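Local coordinates for DSBA-like thioredoxin domain-containing protein (Nitrosomonas europaea, PDB 2IN3) that probably works as a thiol-disulfide oxidoreductase of the DsbA family, FrnE-like subfamily, perhaps as a disulfide isomerase, at residues 6-18 with 34-46. Residues are numbered along the deposited sequence; the frame is centred on the assembly and turned at random. Where two conformers were deposited one is given.
Sequences EKPVLWYIADPMC and EYSAFLTVKIMPG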
ATOM      1  N   GLU A   6     -16.100 -18.184   8.907  1.00 54.88           N
ATOM      2  CA  GLU A   6     -15.380 -16.865   8.851  1.00 54.99           C
ATOM      3  C   GLU A   6     -13.863 -17.012   8.718  1.00 53.60           C
ATOM      4  O   GLU A   6     -13.179 -17.485   9.635  1.00 54.06           O
ATOM      5  CB  GLU A   6     -15.724 -16.012  10.079  1.00 55.73           C
ATOM      6  CG  GLU A   6     -15.173 -14.579  10.034  1.00 58.96           C
ATOM      7  CD  GLU A   6     -15.907 -13.667   9.041  1.00 62.66           C
ATOM      8  OE1 GLU A   6     -16.940 -14.090   8.467  1.00 64.50           O
ATOM      9  OE2 GLU A   6     -15.449 -12.515   8.841  1.00 63.97           O
ATOM     10  N   LYS A   7     -13.339 -16.592   7.570  1.00 51.71           N
ATOM     11  CA  LYS A   7     -11.921 -16.681   7.312  1.00 49.94           C
ATOM     12  C   LYS A   7     -11.150 -15.653   8.119  1.00 47.90           C
ATOM     13  O   LYS A   7     -11.632 -14.542   8.323  1.00 47.01           O
ATOM     14  CB  LYS A   7     -11.629 -16.462   5.828  1.00 50.47           C
ATOM     15  CG  LYS A   7     -11.893 -17.677   4.984  1.00 53.45           C
ATOM     16  CD  LYS A   7     -11.287 -17.513   3.619  1.00 55.69           C
ATOM     17  CE  LYS A   7     -11.921 -16.377   2.912  1.00 57.41           C
ATOM     18  NZ  LYS A   7     -11.622 -16.487   1.471  1.00 61.18           N
ATOM     19  N   PRO A   8      -9.929 -16.022   8.555  1.00 46.24           N
ATOM     20  CA  PRO A   8      -9.024 -15.055   9.129  1.00 45.37           C
ATOM     21  C   PRO A   8      -8.713 -13.989   8.089  1.00 45.12           C
ATOM     22  O   PRO A   8      -8.813 -14.257   6.879  1.00 45.61           O
ATOM     23  CB  PRO A   8      -7.769 -15.878   9.416  1.00 45.06           C
ATOM     24  CG  PRO A   8      -8.267 -17.264   9.592  1.00 46.04           C
ATOM     25  CD  PRO A   8      -9.348 -17.377   8.557  1.00 46.02           C
ATOM     26  N   VAL A   9      -8.335 -12.804   8.555  1.00 43.95           N
ATOM     27  CA  VAL A   9      -8.026 -11.698   7.665  1.00 43.70           C
ATOM     28  C   VAL A   9      -6.528 -11.519   7.709  1.00 43.23           C
ATOM     29  O   VAL A   9      -5.916 -11.544   8.786  1.00 42.65           O
ATOM     30  CB  VAL A   9      -8.735 -10.364   8.095  1.00 43.75           C
ATOM     31  CG1 VAL A   9      -8.233  -9.183   7.254  1.00 42.82           C
ATOM     32  CG2 VAL A   9     -10.253 -10.479   8.001  1.00 43.43           C
ATOM     33  N   LEU A  10      -5.945 -11.366   6.532  1.00 43.33           N
ATOM     34  CA  LEU A  10      -4.528 -11.072   6.405  1.00 42.48           C
ATOM     35  C   LEU A  10      -4.478  -9.611   5.966  1.00 42.56           C
ATOM     36  O   LEU A  10      -4.870  -9.259   4.824  1.00 42.10           O
ATOM     37  CB  LEU A  10      -3.850 -12.003   5.378  1.00 42.83           C
ATOM     38  CG  LEU A  10      -2.350 -11.704   5.115  1.00 43.62           C
ATOM     39  CD1 LEU A  10      -1.489 -11.923   6.359  1.00 41.43           C
ATOM     40  CD2 LEU A  10      -1.785 -12.517   3.928  1.00 42.92           C
ATOM     41  N   TRP A  11      -4.082  -8.765   6.908  1.00 41.28           N
ATOM     42  CA  TRP A  11      -3.907  -7.334   6.646  1.00 42.27           C
ATOM     43  C   TRP A  11      -2.555  -7.022   5.998  1.00 41.99           C
ATOM     44  O   TRP A  11      -1.496  -7.305   6.578  1.00 41.99           O
ATOM     45  CB  TRP A  11      -4.042  -6.525   7.947  1.00 41.33           C
ATOM     46  CG  TRP A  11      -5.410  -6.520   8.530  1.00 43.03           C
ATOM     47  CD1 TRP A  11      -5.843  -7.217   9.626  1.00 42.48           C
ATOM     48  CD2 TRP A  11      -6.540  -5.776   8.053  1.00 42.17           C
ATOM     49  NE1 TRP A  11      -7.181  -6.946   9.867  1.00 43.12           N
ATOM     50  CE2 TRP A  11      -7.626  -6.060   8.919  1.00 43.11           C
ATOM     51  CE3 TRP A  11      -6.738  -4.896   6.972  1.00 43.17           C
ATOM     52  CZ2 TRP A  11      -8.908  -5.504   8.734  1.00 43.00           C
ATOM     53  CZ3 TRP A  11      -8.014  -4.326   6.801  1.00 41.58           C
ATOM     54  CH2 TRP A  11      -9.073  -4.642   7.674  1.00 42.90           C
ATOM     55  N   TYR A  12      -2.609  -6.404   4.832  1.00 41.81           N
ATOM     56  CA  TYR A  12      -1.424  -5.867   4.188  1.00 43.21           C
ATOM     57  C   TYR A  12      -1.301  -4.390   4.567  1.00 42.42           C
ATOM     58  O   TYR A  12      -2.129  -3.573   4.169  1.00 42.34           O
ATOM     59  CB  TYR A  12      -1.526  -6.042   2.658  1.00 43.63           C
ATOM     60  CG  TYR A  12      -0.346  -5.496   1.883  1.00 45.13           C
ATOM     61  CD1 TYR A  12       0.969  -5.755   2.285  1.00 49.33           C
ATOM     62  CD2 TYR A  12      -0.556  -4.737   0.751  1.00 45.54           C
ATOM     63  CE1 TYR A  12       2.066  -5.272   1.525  1.00 49.86           C
ATOM     64  CE2 TYR A  12       0.529  -4.222  -0.024  1.00 48.07           C
ATOM     65  CZ  TYR A  12       1.821  -4.492   0.389  1.00 47.59           C
ATOM     66  OH  TYR A  12       2.866  -4.006  -0.360  1.00 49.17           O
ATOM     67  N   ILE A  13      -0.292  -4.078   5.384  1.00 41.49           N
ATOM     68  CA  ILE A  13      -0.153  -2.747   5.941  1.00 41.66           C
ATOM     69  C   ILE A  13       0.942  -2.077   5.139  1.00 42.42           C
ATOM     70  O   ILE A  13       2.134  -2.439   5.239  1.00 42.37           O
ATOM     71  CB  ILE A  13       0.189  -2.767   7.461  1.00 41.56           C
ATOM     72  CG1 ILE A  13      -0.908  -3.525   8.245  1.00 38.74           C
ATOM     73  CG2 ILE A  13       0.327  -1.357   7.983  1.00 39.03           C
ATOM     74  CD1 ILE A  13      -0.588  -3.808   9.712  1.00 43.15           C
ATOM     75  N   ALA A  14       0.525  -1.106   4.344  1.00 42.41           N
ATOM     76  CA  ALA A  14       1.379  -0.567   3.275  1.00 42.77           C
ATOM     77  C   ALA A  14       0.932   0.807   2.853  1.00 42.53           C
ATOM     78  O   ALA A  14      -0.209   1.204   3.108  1.00 42.81           O
ATOM     79  CB  ALA A  14       1.417  -1.499   2.094  1.00 43.24           C
ATOM     80  N   ASP A  15       1.846   1.526   2.227  1.00 42.71           N
ATOM     81  CA  ASP A  15       1.591   2.847   1.693  1.00 43.67           C
ATOM     82  C   ASP A  15       2.066   2.829   0.241  1.00 44.06           C
ATOM     83  O   ASP A  15       3.181   2.367  -0.025  1.00 44.52           O
ATOM     84  CB  ASP A  15       2.431   3.857   2.484  1.00 44.89           C
ATOM     85  CG  ASP A  15       2.113   5.288   2.115  1.00 45.70           C
ATOM     86  OD1 ASP A  15       2.336   5.672   0.943  1.00 46.08           O
ATOM     87  OD2 ASP A  15       1.616   6.036   3.001  1.00 50.14           O
ATOM     88  N   PRO A  16       1.236   3.324  -0.702  1.00 44.48           N
ATOM     89  CA  PRO A  16       1.586   3.397  -2.133  1.00 45.25           C
ATOM     90  C   PRO A  16       2.902   4.159  -2.410  1.00 45.97           C
ATOM     91  O   PRO A  16       3.530   3.921  -3.444  1.00 46.84           O
ATOM     92  CB  PRO A  16       0.444   4.235  -2.733  1.00 45.43           C
ATOM     93  CG  PRO A  16      -0.656   4.149  -1.788  1.00 45.35           C
ATOM     94  CD  PRO A  16      -0.086   3.920  -0.430  1.00 44.31           C
HETATM   95  N   MSE A  17       3.288   5.083  -1.526  1.00 45.65           N
HETATM   96  CA  MSE A  17       4.568   5.815  -1.687  1.00 45.81           C
HETATM   97  C   MSE A  17       5.712   5.309  -0.820  1.00 45.12           C
HETATM   98  O   MSE A  17       6.648   6.047  -0.534  1.00 43.33           O
HETATM   99  CB  MSE A  17       4.381   7.330  -1.484  1.00 45.85           C
HETATM  100  CG  MSE A  17       3.412   7.911  -2.511  1.00 46.48           C
HETATM  101 SE   MSE A  17       2.725   9.655  -2.027  1.00 49.27          SE
HETATM  102  CE  MSE A  17       4.221  10.789  -2.580  1.00 50.14           C
ATOM    103  N   CYS A  18       5.633   4.037  -0.457  1.00 45.77           N
ATOM    104  CA  CYS A  18       6.698   3.302   0.183  1.00 45.15           C
ATOM    105  C   CYS A  18       7.363   2.373  -0.862  1.00 44.23           C
ATOM    106  O   CYS A  18       6.682   1.555  -1.478  1.00 44.08           O
ATOM    107  CB  CYS A  18       6.104   2.503   1.338  1.00 45.62           C
ATOM    108  SG  CYS A  18       7.205   1.217   1.991  1.00 51.06           S
ATOM    109  N   GLU A  34      -2.544 -17.352  -4.084  1.00 45.16           N
ATOM    110  CA  GLU A  34      -2.391 -18.694  -3.533  0.50 44.66           C
ATOM    111  C   GLU A  34      -3.259 -18.961  -2.296  1.00 44.39           C
ATOM    112  O   GLU A  34      -3.796 -20.074  -2.128  1.00 42.91           O
ATOM    113  CB  GLU A  34      -0.923 -18.948  -3.204  0.50 44.64           C
ATOM    114  CG  GLU A  34      -0.527 -20.382  -3.431  0.50 44.96           C
ATOM    115  CD  GLU A  34       0.867 -20.711  -2.915  0.50 44.08           C
ATOM    116  OE1 GLU A  34       1.061 -21.874  -2.553  0.50 43.73           O
ATOM    117  OE2 GLU A  34       1.756 -19.827  -2.896  0.50 42.76           O
ATOM    118  N   TYR A  35      -3.417 -17.946  -1.447  1.00 42.12           N
ATOM    119  CA  TYR A  35      -4.053 -18.132  -0.147  1.00 42.86           C
ATOM    120  C   TYR A  35      -5.493 -17.633   0.006  1.00 43.48           C
ATOM    121  O   TYR A  35      -6.062 -17.755   1.095  1.00 44.75           O
ATOM    122  CB  TYR A  35      -3.188 -17.508   0.948  1.00 42.42           C
ATOM    123  CG  TYR A  35      -1.862 -18.214   1.168  1.00 42.70           C
ATOM    124  CD1 TYR A  35      -1.709 -19.159   2.185  1.00 42.03           C
ATOM    125  CD2 TYR A  35      -0.771 -17.936   0.345  1.00 42.55           C
ATOM    126  CE1 TYR A  35      -0.483 -19.833   2.377  1.00 42.47           C
ATOM    127  CE2 TYR A  35       0.442 -18.583   0.518  1.00 42.78           C
ATOM    128  CZ  TYR A  35       0.591 -19.509   1.544  1.00 40.92           C
ATOM    129  OH  TYR A  35       1.813 -20.107   1.712  1.00 42.98           O
ATOM    130  N   SER A  36      -6.089 -17.099  -1.059  0.50 43.95           N
ATOM    131  CA  SER A  36      -7.386 -16.407  -0.920  0.50 43.96           C
ATOM    132  C   SER A  36      -8.587 -17.307  -0.613  0.50 44.12           C
ATOM    133  O   SER A  36      -9.675 -16.810  -0.290  0.50 43.82           O
ATOM    134  CB  SER A  36      -7.659 -15.482  -2.111  0.50 44.19           C
ATOM    135  OG  SER A  36      -6.859 -14.314  -2.004  0.50 44.19           O
ATOM    136  N   ALA A  37      -8.404 -18.622  -0.709  1.00 44.19           N
ATOM    137  CA  ALA A  37      -9.421 -19.556  -0.259  1.00 44.05           C
ATOM    138  C   ALA A  37      -9.387 -19.723   1.261  1.00 44.73           C
ATOM    139  O   ALA A  37     -10.360 -20.187   1.845  1.00 45.21           O
ATOM    140  CB  ALA A  37      -9.286 -20.922  -0.960  1.00 44.81           C
ATOM    141  N   PHE A  38      -8.303 -19.288   1.897  1.00 44.63           N
ATOM    142  CA  PHE A  38      -8.039 -19.582   3.308  1.00 45.55           C
ATOM    143  C   PHE A  38      -7.885 -18.332   4.179  1.00 45.32           C
ATOM    144  O   PHE A  38      -8.083 -18.394   5.394  1.00 45.79           O
ATOM    145  CB  PHE A  38      -6.769 -20.428   3.406  1.00 45.36           C
ATOM    146  CG  PHE A  38      -6.776 -21.603   2.468  1.00 45.86           C
ATOM    147  CD1 PHE A  38      -7.666 -22.659   2.673  1.00 45.97           C
ATOM    148  CD2 PHE A  38      -5.912 -21.642   1.367  1.00 46.02           C
ATOM    149  CE1 PHE A  38      -7.699 -23.747   1.809  1.00 47.71           C
ATOM    150  CE2 PHE A  38      -5.943 -22.726   0.487  1.00 45.17           C
ATOM    151  CZ  PHE A  38      -6.832 -23.781   0.720  1.00 46.51           C
ATOM    152  N   LEU A  39      -7.524 -17.217   3.548  1.00 44.75           N
ATOM    153  CA  LEU A  39      -7.338 -15.939   4.232  1.00 44.90           C
ATOM    154  C   LEU A  39      -8.011 -14.838   3.414  1.00 45.75           C
ATOM    155  O   LEU A  39      -7.937 -14.849   2.188  1.00 46.01           O
ATOM    156  CB  LEU A  39      -5.836 -15.633   4.368  1.00 45.32           C
ATOM    157  CG  LEU A  39      -5.007 -16.532   5.289  1.00 44.81           C
ATOM    158  CD1 LEU A  39      -3.505 -16.297   5.111  1.00 43.77           C
ATOM    159  CD2 LEU A  39      -5.434 -16.330   6.762  1.00 43.66           C
ATOM    160  N   THR A  40      -8.692 -13.895   4.065  1.00 44.92           N
ATOM    161  CA  THR A  40      -9.198 -12.740   3.310  1.00 45.20           C
ATOM    162  C   THR A  40      -8.140 -11.660   3.366  1.00 45.67           C
ATOM    163  O   THR A  40      -7.820 -11.177   4.454  1.00 46.18           O
ATOM    164  CB  THR A  40     -10.513 -12.195   3.862  1.00 45.53           C
ATOM    165  OG1 THR A  40     -11.460 -13.269   3.951  1.00 45.05           O
ATOM    166  CG2 THR A  40     -11.070 -11.104   2.925  1.00 45.38           C
ATOM    167  N   VAL A  41      -7.592 -11.302   2.209  1.00 45.23           N
ATOM    168  CA  VAL A  41      -6.413 -10.419   2.164  1.00 44.65           C
ATOM    169  C   VAL A  41      -6.910  -9.002   1.917  1.00 43.94           C
ATOM    170  O   VAL A  41      -7.638  -8.757   0.949  1.00 42.77           O
ATOM    171  CB  VAL A  41      -5.336 -10.826   1.107  1.00 45.89           C
ATOM    172  CG1 VAL A  41      -4.093  -9.962   1.304  1.00 46.68           C
ATOM    173  CG2 VAL A  41      -4.915 -12.315   1.261  1.00 43.55           C
ATOM    174  N   LYS A  42      -6.587  -8.088   2.837  1.00 42.77           N
ATOM    175  CA  LYS A  42      -7.140  -6.722   2.786  1.00 43.17           C
ATOM    176  C   LYS A  42      -6.025  -5.697   2.997  1.00 43.07           C
ATOM    177  O   LYS A  42      -5.013  -6.034   3.554  1.00 43.33           O
ATOM    178  CB  LYS A  42      -8.211  -6.545   3.853  1.00 42.62           C
ATOM    179  CG  LYS A  42      -9.460  -7.420   3.688  1.00 43.43           C
ATOM    180  CD  LYS A  42     -10.460  -7.265   4.838  1.00 45.45           C
ATOM    181  CE  LYS A  42     -11.148  -5.933   4.830  1.00 50.42           C
ATOM    182  NZ  LYS A  42     -12.313  -5.918   5.795  1.00 53.04           N
ATOM    183  N   ILE A  43      -6.209  -4.452   2.548  1.00 43.40           N
ATOM    184  CA  ILE A  43      -5.149  -3.436   2.731  1.00 43.52           C
ATOM    185  C   ILE A  43      -5.580  -2.507   3.858  1.00 43.58           C
ATOM    186  O   ILE A  43      -6.746  -2.089   3.911  1.00 41.74           O
ATOM    187  CB  ILE A  43      -4.881  -2.590   1.445  1.00 43.28           C
ATOM    188  CG1 ILE A  43      -4.387  -3.476   0.311  1.00 44.44           C
ATOM    189  CG2 ILE A  43      -3.780  -1.485   1.703  1.00 42.70           C
ATOM    190  CD1 ILE A  43      -4.060  -2.706  -0.974  1.00 44.40           C
HETATM  191  N   MSE A  44      -4.639  -2.215   4.757  1.00 43.95           N
HETATM  192  CA  MSE A  44      -4.775  -1.164   5.760  1.00 45.94           C
HETATM  193  C   MSE A  44      -3.669  -0.132   5.462  1.00 43.54           C
HETATM  194  O   MSE A  44      -2.500  -0.308   5.853  1.00 42.24           O
HETATM  195  CB  MSE A  44      -4.655  -1.734   7.184  1.00 45.95           C
HETATM  196  CG  MSE A  44      -5.216  -0.792   8.252  1.00 48.63           C
HETATM  197 SE   MSE A  44      -4.993  -1.486  10.074  1.00 57.61          SE
HETATM  198  CE  MSE A  44      -6.487  -2.743  10.070  1.00 51.99           C
ATOM    199  N   PRO A  45      -4.014   0.927   4.713  1.00 42.13           N
ATOM    200  CA  PRO A  45      -3.002   1.938   4.384  1.00 41.54           C
ATOM    201  C   PRO A  45      -2.350   2.549   5.654  1.00 40.97           C
ATOM    202  O   PRO A  45      -3.055   2.974   6.575  1.00 40.27           O
ATOM    203  CB  PRO A  45      -3.816   3.005   3.603  1.00 41.51           C
ATOM    204  CG  PRO A  45      -4.940   2.186   2.977  1.00 41.21           C
ATOM    205  CD  PRO A  45      -5.323   1.257   4.102  1.00 42.16           C
ATOM    206  N   GLY A  46      -1.014   2.567   5.691  1.00 40.46           N
ATOM    207  CA  GLY A  46      -0.253   3.111   6.836  1.00 41.66           C
ATOM    208  C   GLY A  46       1.247   2.957   6.568  1.00 43.02           C
ATOM    209  O   GLY A  46       1.655   2.436   5.496  1.00 44.00           O
TER
HETATM  210  O   HOH W   1     -12.838 -13.073   6.130  1.00 55.68           O
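Trp11 and Met44 meet at the apolar centre of a thioredoxin-fold beta-alpha-beta unit, in which helix 19-35 carries the chain from strand 9-14 to its parallel neighbour 40-45, an edge strand of the sheet; the pair is a worked example of how adjacent parallel strands match side chains on each side of a sheet. The selenomethionine lays its methyl over the middle of the indole, CE lying 3.6 Å from the centroid of the six-membered ring of Trp11, a CH-pi contact just 8° off the ring normal. The bend at chi3 of Met44 (-79°) turns that methyl onto the ring; Val9 CG1 takes the opposite face, nearer the rim, and Trp11 NE1 is hydrogen-bonded to Glu183 OE1. Alongside the indole runs the aliphatic part of Lys42, its CE 3.7 Å from Trp11 CH2. The other side of the sheet, with Leu10, Tyr12, Val41 and Ile43, turns to helices 19-35 and 111-123. Between the two sides the parallel backbone bonds alternate, the straightest running 2.7 Å from Tyr12 N to Lys42 O. At the polar edge Lys7 crosses Thr40 and reaches past it to the turn that follows helix 19-35, where NZ donates to Ser36 O at 2.6 Å. A methionine in place of Lys7 would probably leave that carbonyl without its charged donor and the turn less firmly tied to the residues leading into strand 9-14. At the backbone end of Lys7 a water bridges the segments, donating to Lys7 O at 2.9 Å and hydrogen-bonded to Thr40 OG1 at 2.6 Å.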